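Long-range contacts in DUF655 domain-containing protein (Archaeoglobus fulgidus, PDB 2I5H), which is of unknown function but, as a DUF655 protein related to the helix-hairpin-helix families, possibly binds nucleic acid: residues D19-L24 and A45-E50; T54-S59 and Y83-R88; P138-K143 and E174-S179. One frame throughout, in Å; residues are numbered along the deposited sequence.

In the fold
From the N terminus, strand 20-27 is followed by a long loop and then by strand 44-49, which returns beside it; contact 1 closes that loop. Strand 55-60 comes next and adds to the other edge of 44-49, with Leu56 O taking a probable hydrogen bond from Val47 N, so contacts 1 and 2 touch. Contact 2 closes a second loop when strand 82-88 joins 55-60. The chain then leaves the antiparallel sheet for its helices. Contact 3 ties the turn before helix 142-154 to helix 173-186, its centre about 30 Å from that of contact 2. The three loops follow in series, none enclosing or crossing another.

Contact 1. Residues D19-L24 and A45-E50; sequences DYAYVL and AQVVGE
Glu50 lies alongside Tyr20, the two side chains pointing the same way with carboxylate and ring planes 50° apart. Its CD packs 3.6 Å from Tyr20 CB. Glu50 CG sits between the backbone N and the carbonyl carbon (chi1 60°); CB lies at the edge of the Tyr22 ring, and the extended chain runs between the two tyrosines, with OE1 3.5 Å from Tyr22 CE2, close to the ring plane, and OE2 on the Tyr20 side. The ring's weakly positive C-H edge probably suits an anion, but the main partner of OE1 is Arg71, which also makes a cation-pi contact with Tyr20. With an alanine in place of Glu50, Arg71 would probably lose this countercharge and Tyr20 CB the carboxylate beside it, while only CB would stay at the edge of Tyr22. Farther along, Leu24 and Val48 cross at about a right angle, CD2 of Leu24 lying 3.8 Å from CG1 of Val48. Tyr22 and Val48 share one face, and both press on Val105 of helix 96-111. On the opposite face of the sheet, Ala21 CB touches Val47 CG2 at 3.5 Å; a methyl suits this spot, since the CA atoms of Ala21 and Gly49 are 4.0 Å apart. Tyr22 and Val48 exchange two backbone bonds. Such alternation of hydrogen-bonded and non-hydrogen-bonded pairs is the signature of an antiparallel ladder, here within a five-stranded sheet.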
ATOM      1  N   ASP A  19     -12.450   1.099  -4.367  1.00 29.51           N
ATOM      2  CA  ASP A  19     -13.710   1.501  -3.755  1.00 28.38           C
ATOM      3  C   ASP A  19     -13.411   2.257  -2.458  1.00 23.87           C
ATOM      4  O   ASP A  19     -14.170   3.137  -2.047  1.00 23.16           O
ATOM      5  CB  ASP A  19     -14.574   0.273  -3.457  1.00 34.02           C
ATOM      6  CG  ASP A  19     -15.923   0.337  -4.141  1.00 37.47           C
ATOM      7  OD1 ASP A  19     -15.955   0.635  -5.354  1.00 39.23           O
ATOM      8  OD2 ASP A  19     -16.949   0.086  -3.474  1.00 41.92           O
ATOM      9  N   TYR A  20     -12.299   1.905  -1.820  1.00 22.48           N
ATOM     10  CA  TYR A  20     -11.886   2.552  -0.579  1.00 21.20           C
ATOM     11  C   TYR A  20     -10.392   2.868  -0.598  1.00 19.19           C
ATOM     12  O   TYR A  20      -9.613   2.159  -1.226  1.00 19.57           O
ATOM     13  CB  TYR A  20     -12.178   1.643   0.611  1.00 25.03           C
ATOM     14  CG  TYR A  20     -13.647   1.494   0.922  1.00 27.33           C
ATOM     15  CD1 TYR A  20     -14.311   2.429   1.714  1.00 30.84           C
ATOM     16  CD2 TYR A  20     -14.374   0.414   0.428  1.00 30.36           C
ATOM     17  CE1 TYR A  20     -15.667   2.289   2.012  1.00 32.76           C
ATOM     18  CE2 TYR A  20     -15.727   0.264   0.718  1.00 33.00           C
ATOM     19  CZ  TYR A  20     -16.366   1.202   1.511  1.00 34.03           C
ATOM     20  OH  TYR A  20     -17.701   1.045   1.809  1.00 36.28           O
ATOM     21  N   ALA A  21     -10.005   3.936   0.093  1.00 18.03           N
ATOM     22  CA  ALA A  21      -8.598   4.330   0.179  1.00 17.74           C
ATOM     23  C   ALA A  21      -8.301   4.853   1.576  1.00 18.90           C
ATOM     24  O   ALA A  21      -9.214   5.195   2.336  1.00 20.14           O
ATOM     25  CB  ALA A  21      -8.277   5.406  -0.859  1.00 16.98           C
ATOM     26  N   TYR A  22      -7.018   4.915   1.911  1.00 16.45           N
ATOM     27  CA  TYR A  22      -6.588   5.398   3.217  1.00 17.08           C
ATOM     28  C   TYR A  22      -5.844   6.725   3.066  1.00 16.78           C
ATOM     29  O   TYR A  22      -5.033   6.900   2.153  1.00 14.26           O
ATOM     30  CB  TYR A  22      -5.701   4.345   3.890  1.00 18.37           C
ATOM     31  CG  TYR A  22      -6.474   3.182   4.487  1.00 22.12           C
ATOM     32  CD1 TYR A  22      -6.741   3.127   5.856  1.00 25.41           C
ATOM     33  CD2 TYR A  22      -6.938   2.141   3.686  1.00 23.86           C
ATOM     34  CE1 TYR A  22      -7.448   2.062   6.415  1.00 26.31           C
ATOM     35  CE2 TYR A  22      -7.648   1.067   4.234  1.00 26.82           C
ATOM     36  CZ  TYR A  22      -7.896   1.036   5.598  1.00 28.21           C
ATOM     37  OH  TYR A  22      -8.575  -0.028   6.146  1.00 29.31           O
ATOM     38  N   VAL A  23      -6.139   7.662   3.961  1.00 16.22           N
ATOM     39  CA  VAL A  23      -5.539   8.983   3.924  1.00 16.15           C
ATOM     40  C   VAL A  23      -4.062   8.999   4.305  1.00 15.92           C
ATOM     41  O   VAL A  23      -3.669   8.471   5.345  1.00 16.62           O
ATOM     42  CB  VAL A  23      -6.303   9.957   4.854  1.00 17.18           C
ATOM     43  CG1 VAL A  23      -5.623  11.311   4.860  1.00 16.12           C
ATOM     44  CG2 VAL A  23      -7.748  10.080   4.398  1.00 15.92           C
ATOM     45  N   LEU A  24      -3.257   9.612   3.446  1.00 14.88           N
ATOM     46  CA  LEU A  24      -1.824   9.737   3.662  1.00 15.86           C
ATOM     47  C   LEU A  24      -1.479  11.135   4.151  1.00 16.25           C
ATOM     48  O   LEU A  24      -0.554  11.319   4.943  1.00 16.04           O
ATOM     49  CB  LEU A  24      -1.064   9.485   2.356  1.00 13.35           C
ATOM     50  CG  LEU A  24      -1.226   8.132   1.659  1.00 14.94           C
ATOM     51  CD1 LEU A  24      -0.546   8.181   0.293  1.00 16.19           C
ATOM     52  CD2 LEU A  24      -0.618   7.033   2.515  1.00 16.65           C
ATOM     53  N   ALA A  45      -6.674  15.769  -0.334  1.00 12.57           N
ATOM     54  CA  ALA A  45      -6.053  14.685   0.410  1.00 14.62           C
ATOM     55  C   ALA A  45      -5.350  13.753  -0.575  1.00 14.71           C
ATOM     56  O   ALA A  45      -5.797  13.579  -1.711  1.00 11.90           O
ATOM     57  CB  ALA A  45      -7.091  13.906   1.211  1.00 12.01           C
ATOM     58  N   GLN A  46      -4.227  13.182  -0.157  1.00 12.71           N
ATOM     59  CA  GLN A  46      -3.569  12.207  -1.004  1.00 11.75           C
ATOM     60  C   GLN A  46      -3.886  10.893  -0.312  1.00 12.81           C
ATOM     61  O   GLN A  46      -3.722  10.763   0.905  1.00 14.37           O
ATOM     62  CB  GLN A  46      -2.065  12.465  -1.092  1.00 12.15           C
ATOM     63  CG  GLN A  46      -1.744  13.782  -1.773  1.00 12.98           C
ATOM     64  CD  GLN A  46      -0.277  13.924  -2.118  1.00 14.38           C
ATOM     65  OE1 GLN A  46       0.590  13.438  -1.391  1.00 15.37           O
ATOM     66  NE2 GLN A  46       0.009  14.604  -3.223  1.00 16.28           N
ATOM     67  N   VAL A  47      -4.377   9.928  -1.079  1.00 13.98           N
ATOM     68  CA  VAL A  47      -4.763   8.650  -0.512  1.00 13.98           C
ATOM     69  C   VAL A  47      -4.172   7.467  -1.258  1.00 16.02           C
ATOM     70  O   VAL A  47      -3.688   7.600  -2.383  1.00 14.93           O
ATOM     71  CB  VAL A  47      -6.307   8.514  -0.495  1.00 14.38           C
ATOM     72  CG1 VAL A  47      -6.923   9.690   0.243  1.00 16.70           C
ATOM     73  CG2 VAL A  47      -6.854   8.447  -1.931  1.00 13.30           C
ATOM     74  N   VAL A  48      -4.200   6.307  -0.613  1.00 14.88           N
ATOM     75  CA  VAL A  48      -3.700   5.088  -1.228  1.00 14.67           C
ATOM     76  C   VAL A  48      -4.830   4.058  -1.197  1.00 16.47           C
ATOM     77  O   VAL A  48      -5.421   3.810  -0.143  1.00 14.70           O
ATOM     78  CB  VAL A  48      -2.421   4.555  -0.499  1.00 15.46           C
ATOM     79  CG1 VAL A  48      -2.696   4.291   0.986  1.00 17.15           C
ATOM     80  CG2 VAL A  48      -1.930   3.289  -1.181  1.00 16.05           C
ATOM     81  N   GLY A  49      -5.154   3.503  -2.364  1.00 15.66           N
ATOM     82  CA  GLY A  49      -6.216   2.508  -2.466  1.00 18.54           C
ATOM     83  C   GLY A  49      -5.918   1.235  -1.690  1.00 19.37           C
ATOM     84  O   GLY A  49      -4.792   0.741  -1.714  1.00 18.75           O
ATOM     85  N   GLU A  50      -6.924   0.684  -1.012  1.00 21.19           N
ATOM     86  CA  GLU A  50      -6.704  -0.521  -0.213  1.00 23.54           C
ATOM     87  C   GLU A  50      -6.613  -1.831  -0.991  1.00 24.18           C
ATOM     88  O   GLU A  50      -6.152  -2.833  -0.455  1.00 26.35           O
ATOM     89  CB  GLU A  50      -7.779  -0.663   0.878  1.00 26.21           C
ATOM     90  CG  GLU A  50      -9.209  -0.753   0.377  1.00 29.41           C
ATOM     91  CD  GLU A  50     -10.179  -1.265   1.446  1.00 30.92           C
ATOM     92  OE1 GLU A  50      -9.956  -0.998   2.645  1.00 29.91           O
ATOM     93  OE2 GLU A  50     -11.174  -1.923   1.082  1.00 30.56           O
TER

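Contact 2. Residues T54-S59 and Y83-R88; sequences TLLEVS and YKIKRR
Arg87 and Glu57 stand side by side on one face of the sheet and join in a salt bridge. Arg87 CG is wedged between its own backbone N and carbonyl carbon (chi1 56°), and from there the chain runs extended, bringing the guanidinium level with the carboxylate. NH2 meets Glu57 OE2 at 3.0 Å on the syn side; OE2 lies in the guanidinium plane, but NH2 stands 35° out of the carboxylate plane. Glu57 OE1 is held by His31 and Gln46, so this buried carboxylate has partners at both oxygens. Its backbone marks a classic beta bulge, with Lys86 and Arg87 both facing it: Glu57 O accepts from Lys86 N at 2.8 Å and only weakly from Arg87 N. Lys86 folds at chi2 and chi3, its bent aliphatic stem passing over Glu57 O and Ser59 before NZ pairs with Glu42. Ser59 turns OG to the position between backbone N and carbonyl carbon (chi1 47°), where it accepts from Lys84 N at 2.9 Å; a small hydroxyl fits so near the main chain. Arg88, fully extended, offers one guanidinium face to Thr54 CG2, 3.6 Å above it, while a water bridges its NE to Leu55 N. On the face opposite Glu57, Leu56 CD2 packs 4.2 Å from Ile85 CG2, and Val58 adjoins the same isoleucine. Strand 82-88 forms an edge of the sheet within this chain, and 55-60 lies between it and 44-49, where Val47 and Ala45 back Leu56 and Val58.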
ATOM      1  N   THR A  54      -3.335   2.059  -5.291  1.00 19.30           N
ATOM      2  CA  THR A  54      -3.315   3.142  -6.264  1.00 19.84           C
ATOM      3  C   THR A  54      -3.175   4.458  -5.503  1.00 17.57           C
ATOM      4  O   THR A  54      -3.855   4.663  -4.500  1.00 17.70           O
ATOM      5  CB  THR A  54      -4.631   3.176  -7.059  1.00 21.84           C
ATOM      6  OG1 THR A  54      -4.869   1.883  -7.629  1.00 24.39           O
ATOM      7  CG2 THR A  54      -4.562   4.220  -8.170  1.00 19.92           C
ATOM      8  N   LEU A  55      -2.286   5.333  -5.960  1.00 13.96           N
ATOM      9  CA  LEU A  55      -2.105   6.630  -5.310  1.00 13.94           C
ATOM     10  C   LEU A  55      -3.013   7.637  -5.998  1.00 14.09           C
ATOM     11  O   LEU A  55      -2.967   7.796  -7.225  1.00 13.38           O
ATOM     12  CB  LEU A  55      -0.655   7.107  -5.418  1.00 12.55           C
ATOM     13  CG  LEU A  55       0.423   6.201  -4.819  1.00 15.11           C
ATOM     14  CD1 LEU A  55       1.783   6.883  -4.991  1.00 15.30           C
ATOM     15  CD2 LEU A  55       0.150   5.947  -3.347  1.00 17.19           C
ATOM     16  N   LEU A  56      -3.825   8.328  -5.206  1.00 13.72           N
ATOM     17  CA  LEU A  56      -4.765   9.298  -5.749  1.00 13.06           C
ATOM     18  C   LEU A  56      -4.789  10.606  -4.981  1.00 11.77           C
ATOM     19  O   LEU A  56      -4.527  10.650  -3.778  1.00 13.45           O
ATOM     20  CB  LEU A  56      -6.193   8.713  -5.720  1.00 14.09           C
ATOM     21  CG  LEU A  56      -6.483   7.410  -6.474  1.00 14.06           C
ATOM     22  CD1 LEU A  56      -7.847   6.845  -6.070  1.00 14.32           C
ATOM     23  CD2 LEU A  56      -6.442   7.677  -7.960  1.00 12.55           C
ATOM     24  N   GLU A  57      -5.104  11.680  -5.695  1.00 12.26           N
ATOM     25  CA  GLU A  57      -5.262  12.974  -5.063  1.00 12.16           C
ATOM     26  C   GLU A  57      -6.759  13.230  -5.235  1.00 13.37           C
ATOM     27  O   GLU A  57      -7.298  13.072  -6.336  1.00 12.47           O
ATOM     28  CB  GLU A  57      -4.443  14.040  -5.783  1.00 14.59           C
ATOM     29  CG  GLU A  57      -4.532  15.401  -5.132  1.00 19.52           C
ATOM     30  CD  GLU A  57      -3.317  16.266  -5.428  1.00 22.37           C
ATOM     31  OE1 GLU A  57      -2.208  15.944  -4.941  1.00 23.58           O
ATOM     32  OE2 GLU A  57      -3.475  17.261  -6.151  1.00 19.94           O
ATOM     33  N   VAL A  58      -7.429  13.580  -4.145  1.00 10.36           N
ATOM     34  CA  VAL A  58      -8.870  13.828  -4.174  1.00 12.38           C
ATOM     35  C   VAL A  58      -9.218  15.110  -3.440  1.00 11.16           C
ATOM     36  O   VAL A  58      -8.493  15.535  -2.547  1.00 11.72           O
ATOM     37  CB  VAL A  58      -9.636  12.685  -3.468  1.00 11.38           C
ATOM     38  CG1 VAL A  58      -9.227  11.345  -4.044  1.00 11.88           C
ATOM     39  CG2 VAL A  58      -9.339  12.716  -1.970  1.00 14.01           C
ATOM     40  N   SER A  59     -10.335  15.731  -3.812  1.00 12.20           N
ATOM     41  CA  SER A  59     -10.774  16.914  -3.094  1.00 12.86           C
ATOM     42  C   SER A  59     -11.639  16.389  -1.939  1.00 12.96           C
ATOM     43  O   SER A  59     -12.201  15.291  -2.015  1.00 11.51           O
ATOM     44  CB  SER A  59     -11.579  17.851  -4.000  1.00 14.38           C
ATOM     45  OG  SER A  59     -12.555  17.142  -4.739  1.00 15.01           O
ATOM     46  N   TYR A  83     -14.836  14.412  -2.062  1.00 15.07           N
ATOM     47  CA  TYR A  83     -15.711  15.118  -2.979  1.00 16.50           C
ATOM     48  C   TYR A  83     -15.465  14.504  -4.351  1.00 17.00           C
ATOM     49  O   TYR A  83     -16.240  13.665  -4.801  1.00 15.83           O
ATOM     50  CB  TYR A  83     -15.420  16.625  -2.972  1.00 15.86           C
ATOM     51  CG  TYR A  83     -16.275  17.443  -3.924  1.00 18.10           C
ATOM     52  CD1 TYR A  83     -17.601  17.088  -4.204  1.00 21.11           C
ATOM     53  CD2 TYR A  83     -15.763  18.586  -4.530  1.00 18.45           C
ATOM     54  CE1 TYR A  83     -18.386  17.858  -5.071  1.00 21.59           C
ATOM     55  CE2 TYR A  83     -16.531  19.358  -5.390  1.00 20.97           C
ATOM     56  CZ  TYR A  83     -17.842  18.988  -5.659  1.00 22.83           C
ATOM     57  OH  TYR A  83     -18.580  19.753  -6.530  1.00 25.60           O
ATOM     58  N   LYS A  84     -14.361  14.878  -4.996  1.00 14.95           N
ATOM     59  CA  LYS A  84     -14.043  14.349  -6.316  1.00 15.28           C
ATOM     60  C   LYS A  84     -12.637  13.747  -6.383  1.00 17.48           C
ATOM     61  O   LYS A  84     -11.743  14.141  -5.628  1.00 15.32           O
ATOM     62  CB  LYS A  84     -14.141  15.472  -7.352  1.00 15.36           C
ATOM     63  CG  LYS A  84     -15.506  16.148  -7.443  1.00 18.25           C
ATOM     64  CD  LYS A  84     -16.568  15.171  -7.927  1.00 26.62           C
ATOM     65  CE  LYS A  84     -17.906  15.868  -8.117  1.00 28.65           C
ATOM     66  NZ  LYS A  84     -18.938  14.942  -8.657  1.00 32.78           N
ATOM     67  N   ILE A  85     -12.456  12.780  -7.276  1.00 16.39           N
ATOM     68  CA  ILE A  85     -11.139  12.181  -7.478  1.00 17.07           C
ATOM     69  C   ILE A  85     -10.491  13.080  -8.530  1.00 16.71           C
ATOM     70  O   ILE A  85     -11.005  13.217  -9.644  1.00 16.16           O
ATOM     71  CB  ILE A  85     -11.238  10.740  -8.015  1.00 17.46           C
ATOM     72  CG1 ILE A  85     -11.937   9.848  -6.983  1.00 20.02           C
ATOM     73  CG2 ILE A  85      -9.836  10.189  -8.307  1.00 19.01           C
ATOM     74  CD1 ILE A  85     -12.059   8.395  -7.407  1.00 19.80           C
ATOM     75  N   LYS A  86      -9.366  13.700  -8.181  1.00 15.93           N
ATOM     76  CA  LYS A  86      -8.695  14.620  -9.098  1.00 14.08           C
ATOM     77  C   LYS A  86      -7.789  13.947 -10.129  1.00 16.15           C
ATOM     78  O   LYS A  86      -7.912  14.188 -11.338  1.00 16.38           O
ATOM     79  CB  LYS A  86      -7.864  15.639  -8.303  1.00 17.40           C
ATOM     80  CG  LYS A  86      -8.609  16.366  -7.186  1.00 19.98           C
ATOM     81  CD  LYS A  86      -9.706  17.284  -7.702  1.00 24.27           C
ATOM     82  CE  LYS A  86      -9.145  18.559  -8.311  1.00 25.07           C
ATOM     83  NZ  LYS A  86     -10.241  19.503  -8.680  1.00 25.69           N
ATOM     84  N   ARG A  87      -6.884  13.101  -9.657  1.00 15.21           N
ATOM     85  CA  ARG A  87      -5.941  12.454 -10.558  1.00 16.49           C
ATOM     86  C   ARG A  87      -5.120  11.390  -9.859  1.00 16.25           C
ATOM     87  O   ARG A  87      -4.925  11.430  -8.642  1.00 15.66           O
ATOM     88  CB  ARG A  87      -4.982  13.501 -11.120  1.00 19.58           C
ATOM     89  CG  ARG A  87      -4.247  14.279 -10.031  1.00 21.15           C
ATOM     90  CD  ARG A  87      -3.443  15.469 -10.578  1.00 28.15           C
ATOM     91  NE  ARG A  87      -3.072  16.400  -9.508  1.00 30.03           N
ATOM     92  CZ  ARG A  87      -2.323  17.489  -9.678  1.00 35.31           C
ATOM     93  NH1 ARG A  87      -1.848  17.802 -10.879  1.00 31.18           N
ATOM     94  NH2 ARG A  87      -2.041  18.270  -8.639  1.00 35.74           N
ATOM     95  N   ARG A  88      -4.647  10.432 -10.644  1.00 15.06           N
ATOM     96  CA  ARG A  88      -3.805   9.379 -10.127  1.00 14.07           C
ATOM     97  C   ARG A  88      -2.408   9.991  -9.996  1.00 14.22           C
ATOM     98  O   ARG A  88      -2.009  10.832 -10.805  1.00 13.75           O
ATOM     99  CB  ARG A  88      -3.786   8.191 -11.089  1.00 17.34           C
ATOM    100  CG  ARG A  88      -2.946   7.043 -10.585  1.00 19.76           C
ATOM    101  CD  ARG A  88      -3.194   5.780 -11.386  1.00 21.90           C
ATOM    102  NE  ARG A  88      -2.322   4.706 -10.929  1.00 24.02           N
ATOM    103  CZ  ARG A  88      -2.416   3.443 -11.324  1.00 24.81           C
ATOM    104  NH1 ARG A  88      -3.352   3.079 -12.192  1.00 24.99           N
ATOM    105  NH2 ARG A  88      -1.568   2.543 -10.845  1.00 25.92           N
TER
HETATM  106  O   HOH W   1      -0.757   5.385  -8.499  1.00 20.84           O
HETATM  107  O   HOH W   2     -12.979  18.985  -6.710  1.00 19.92           O

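Contact 3. Residues P138-K143 and E174-S179; sequences PGVGKK and EKLIVS
A small, mostly apolar contact packs the turn leading into helix 142-154 against one side of helix 173-186, in the helical part of the chain, with no direct hydrogen bond between the segments. Leu176 carries it. With CG anti to the carbonyl carbon (chi1 -64°), its branched end reaches toward the turn, and both methyls meet Val140 CG2 at 3.7 Å, the two side chains crossing at about a right angle. Leu176 CD2 also rests 3.4 Å from Pro138 O. One turn of helix on, Ser179 CB lies 3.8 Å from Pro138 CB; a short side chain allows the proline ring to come this near the helix backbone. The sequence Pro-Gly-Val-Gly-Lys resembles the hairpin of a helix-hairpin-helix motif, as expected for this family; in relatives such turns often meet nucleic acid phosphates through backbone N-H groups. Gly139 adopts a positive phi (99°), at which a CB would jam against Pro138 O and also crowd Leu176 CD2. Gly141 occupies the N-cap position of the helix that follows, and the exposed Lys142 and Lys143 open its first turn. A water joins the polar atoms beside this packing, donating to Pro138 O at 3.0 Å and hydrogen-bonded to Ser179 OG. Turned from the hairpin, Ile177 packs on Ile110 of helix 96-111 and on Tyr117 and Phe120 of helix 114-121.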
ATOM      1  N   PRO A 138      11.691  -7.778  -1.539  1.00 37.92           N
ATOM      2  CA  PRO A 138      12.949  -7.162  -1.109  1.00 38.44           C
ATOM      3  C   PRO A 138      13.354  -7.705   0.260  1.00 39.51           C
ATOM      4  O   PRO A 138      12.596  -7.602   1.224  1.00 39.35           O
ATOM      5  CB  PRO A 138      12.604  -5.675  -1.063  1.00 38.29           C
ATOM      6  CG  PRO A 138      11.573  -5.539  -2.143  1.00 37.57           C
ATOM      7  CD  PRO A 138      10.698  -6.749  -1.895  1.00 37.98           C
ATOM      8  N   GLY A 139      14.545  -8.288   0.339  1.00 40.61           N
ATOM      9  CA  GLY A 139      15.008  -8.839   1.599  1.00 41.67           C
ATOM     10  C   GLY A 139      14.815 -10.342   1.684  1.00 42.74           C
ATOM     11  O   GLY A 139      14.928 -10.934   2.760  1.00 43.77           O
ATOM     12  N   VAL A 140      14.515 -10.962   0.548  1.00 42.56           N
ATOM     13  CA  VAL A 140      14.318 -12.407   0.489  1.00 41.75           C
ATOM     14  C   VAL A 140      15.093 -12.983  -0.687  1.00 41.94           C
ATOM     15  O   VAL A 140      14.685 -12.845  -1.841  1.00 42.47           O
ATOM     16  CB  VAL A 140      12.829 -12.770   0.332  1.00 41.25           C
ATOM     17  CG1 VAL A 140      12.676 -14.274   0.146  1.00 41.46           C
ATOM     18  CG2 VAL A 140      12.055 -12.314   1.554  1.00 40.83           C
ATOM     19  N   GLY A 141      16.217 -13.625  -0.387  1.00 41.89           N
ATOM     20  CA  GLY A 141      17.037 -14.210  -1.431  1.00 42.00           C
ATOM     21  C   GLY A 141      16.916 -15.719  -1.499  1.00 40.85           C
ATOM     22  O   GLY A 141      16.032 -16.309  -0.878  1.00 41.38           O
ATOM     23  N   LYS A 142      17.814 -16.344  -2.253  1.00 41.57           N
ATOM     24  CA  LYS A 142      17.819 -17.795  -2.418  1.00 41.77           C
ATOM     25  C   LYS A 142      17.709 -18.557  -1.098  1.00 41.34           C
ATOM     26  O   LYS A 142      16.855 -19.429  -0.945  1.00 41.07           O
ATOM     27  CB  LYS A 142      19.089 -18.231  -3.157  1.00 41.97           C
ATOM     28  CG  LYS A 142      19.119 -17.870  -4.641  1.00 41.55           C
ATOM     29  CD  LYS A 142      18.038 -18.617  -5.414  1.00 42.67           C
ATOM     30  CE  LYS A 142      18.206 -18.459  -6.924  1.00 43.18           C
ATOM     31  NZ  LYS A 142      18.105 -17.043  -7.374  1.00 42.64           N
ATOM     32  N   LYS A 143      18.573 -18.228  -0.146  1.00 42.33           N
ATOM     33  CA  LYS A 143      18.558 -18.903   1.145  1.00 42.56           C
ATOM     34  C   LYS A 143      17.206 -18.769   1.840  1.00 42.72           C
ATOM     35  O   LYS A 143      16.627 -19.759   2.292  1.00 42.82           O
ATOM     36  CB  LYS A 143      19.656 -18.340   2.051  1.00 43.48           C
ATOM     37  CG  LYS A 143      19.787 -19.069   3.383  1.00 44.31           C
ATOM     38  CD  LYS A 143      20.879 -18.470   4.256  1.00 45.51           C
ATOM     39  CE  LYS A 143      20.536 -17.057   4.708  1.00 46.15           C
ATOM     40  NZ  LYS A 143      21.617 -16.476   5.561  1.00 46.42           N
ATOM     41  N   GLU A 174       5.184  -8.749   7.115  1.00 37.58           N
ATOM     42  CA  GLU A 174       4.491  -7.519   6.746  1.00 37.06           C
ATOM     43  C   GLU A 174       5.466  -6.540   6.111  1.00 35.13           C
ATOM     44  O   GLU A 174       5.157  -5.910   5.101  1.00 34.70           O
ATOM     45  CB  GLU A 174       3.841  -6.862   7.969  1.00 37.86           C
ATOM     46  CG  GLU A 174       2.864  -7.752   8.711  1.00 40.16           C
ATOM     47  CD  GLU A 174       3.524  -8.524   9.834  1.00 41.42           C
ATOM     48  OE1 GLU A 174       4.582  -9.141   9.594  1.00 41.96           O
ATOM     49  OE2 GLU A 174       2.979  -8.511  10.957  1.00 42.06           O
ATOM     50  N   LYS A 175       6.645  -6.418   6.710  1.00 34.39           N
ATOM     51  CA  LYS A 175       7.666  -5.509   6.203  1.00 35.35           C
ATOM     52  C   LYS A 175       8.110  -5.923   4.807  1.00 34.30           C
ATOM     53  O   LYS A 175       8.365  -5.077   3.949  1.00 33.45           O
ATOM     54  CB  LYS A 175       8.873  -5.484   7.143  1.00 37.05           C
ATOM     55  CG  LYS A 175       9.965  -4.532   6.691  1.00 41.22           C
ATOM     56  CD  LYS A 175      10.991  -4.286   7.783  1.00 43.39           C
ATOM     57  CE  LYS A 175      11.997  -3.237   7.341  1.00 45.77           C
ATOM     58  NZ  LYS A 175      11.312  -1.969   6.955  1.00 46.36           N
ATOM     59  N   LEU A 176       8.207  -7.230   4.587  1.00 32.72           N
ATOM     60  CA  LEU A 176       8.606  -7.745   3.286  1.00 31.83           C
ATOM     61  C   LEU A 176       7.557  -7.350   2.259  1.00 29.49           C
ATOM     62  O   LEU A 176       7.886  -6.909   1.159  1.00 27.38           O
ATOM     63  CB  LEU A 176       8.728  -9.270   3.329  1.00 32.06           C
ATOM     64  CG  LEU A 176       9.803  -9.870   4.235  1.00 32.59           C
ATOM     65  CD1 LEU A 176       9.656 -11.387   4.233  1.00 33.77           C
ATOM     66  CD2 LEU A 176      11.189  -9.459   3.752  1.00 32.33           C
ATOM     67  N   ILE A 177       6.290  -7.514   2.625  1.00 27.75           N
ATOM     68  CA  ILE A 177       5.192  -7.169   1.731  1.00 28.17           C
ATOM     69  C   ILE A 177       5.172  -5.666   1.452  1.00 27.05           C
ATOM     70  O   ILE A 177       5.063  -5.247   0.301  1.00 25.62           O
ATOM     71  CB  ILE A 177       3.831  -7.587   2.326  1.00 28.32           C
ATOM     72  CG1 ILE A 177       3.770  -9.108   2.475  1.00 30.00           C
ATOM     73  CG2 ILE A 177       2.701  -7.100   1.431  1.00 29.08           C
ATOM     74  CD1 ILE A 177       3.895  -9.862   1.163  1.00 30.28           C
ATOM     75  N   VAL A 178       5.278  -4.861   2.504  1.00 26.69           N
ATOM     76  CA  VAL A 178       5.274  -3.407   2.347  1.00 25.62           C
ATOM     77  C   VAL A 178       6.400  -2.971   1.416  1.00 25.33           C
ATOM     78  O   VAL A 178       6.203  -2.110   0.557  1.00 24.72           O
ATOM     79  CB  VAL A 178       5.434  -2.689   3.709  1.00 24.60           C
ATOM     80  CG1 VAL A 178       5.585  -1.192   3.496  1.00 24.70           C
ATOM     81  CG2 VAL A 178       4.225  -2.976   4.586  1.00 24.94           C
ATOM     82  N   SER A 179       7.577  -3.569   1.591  1.00 25.25           N
ATOM     83  CA  SER A 179       8.730  -3.247   0.758  1.00 25.45           C
ATOM     84  C   SER A 179       8.454  -3.528  -0.710  1.00 23.98           C
ATOM     85  O   SER A 179       8.836  -2.743  -1.576  1.00 24.19           O
ATOM     86  CB  SER A 179       9.959  -4.053   1.197  1.00 27.08           C
ATOM     87  OG  SER A 179      10.484  -3.568   2.416  1.00 29.81           O
TER
HETATM   88  O   HOH W   3      11.951  -5.885   3.600  1.00 45.39           O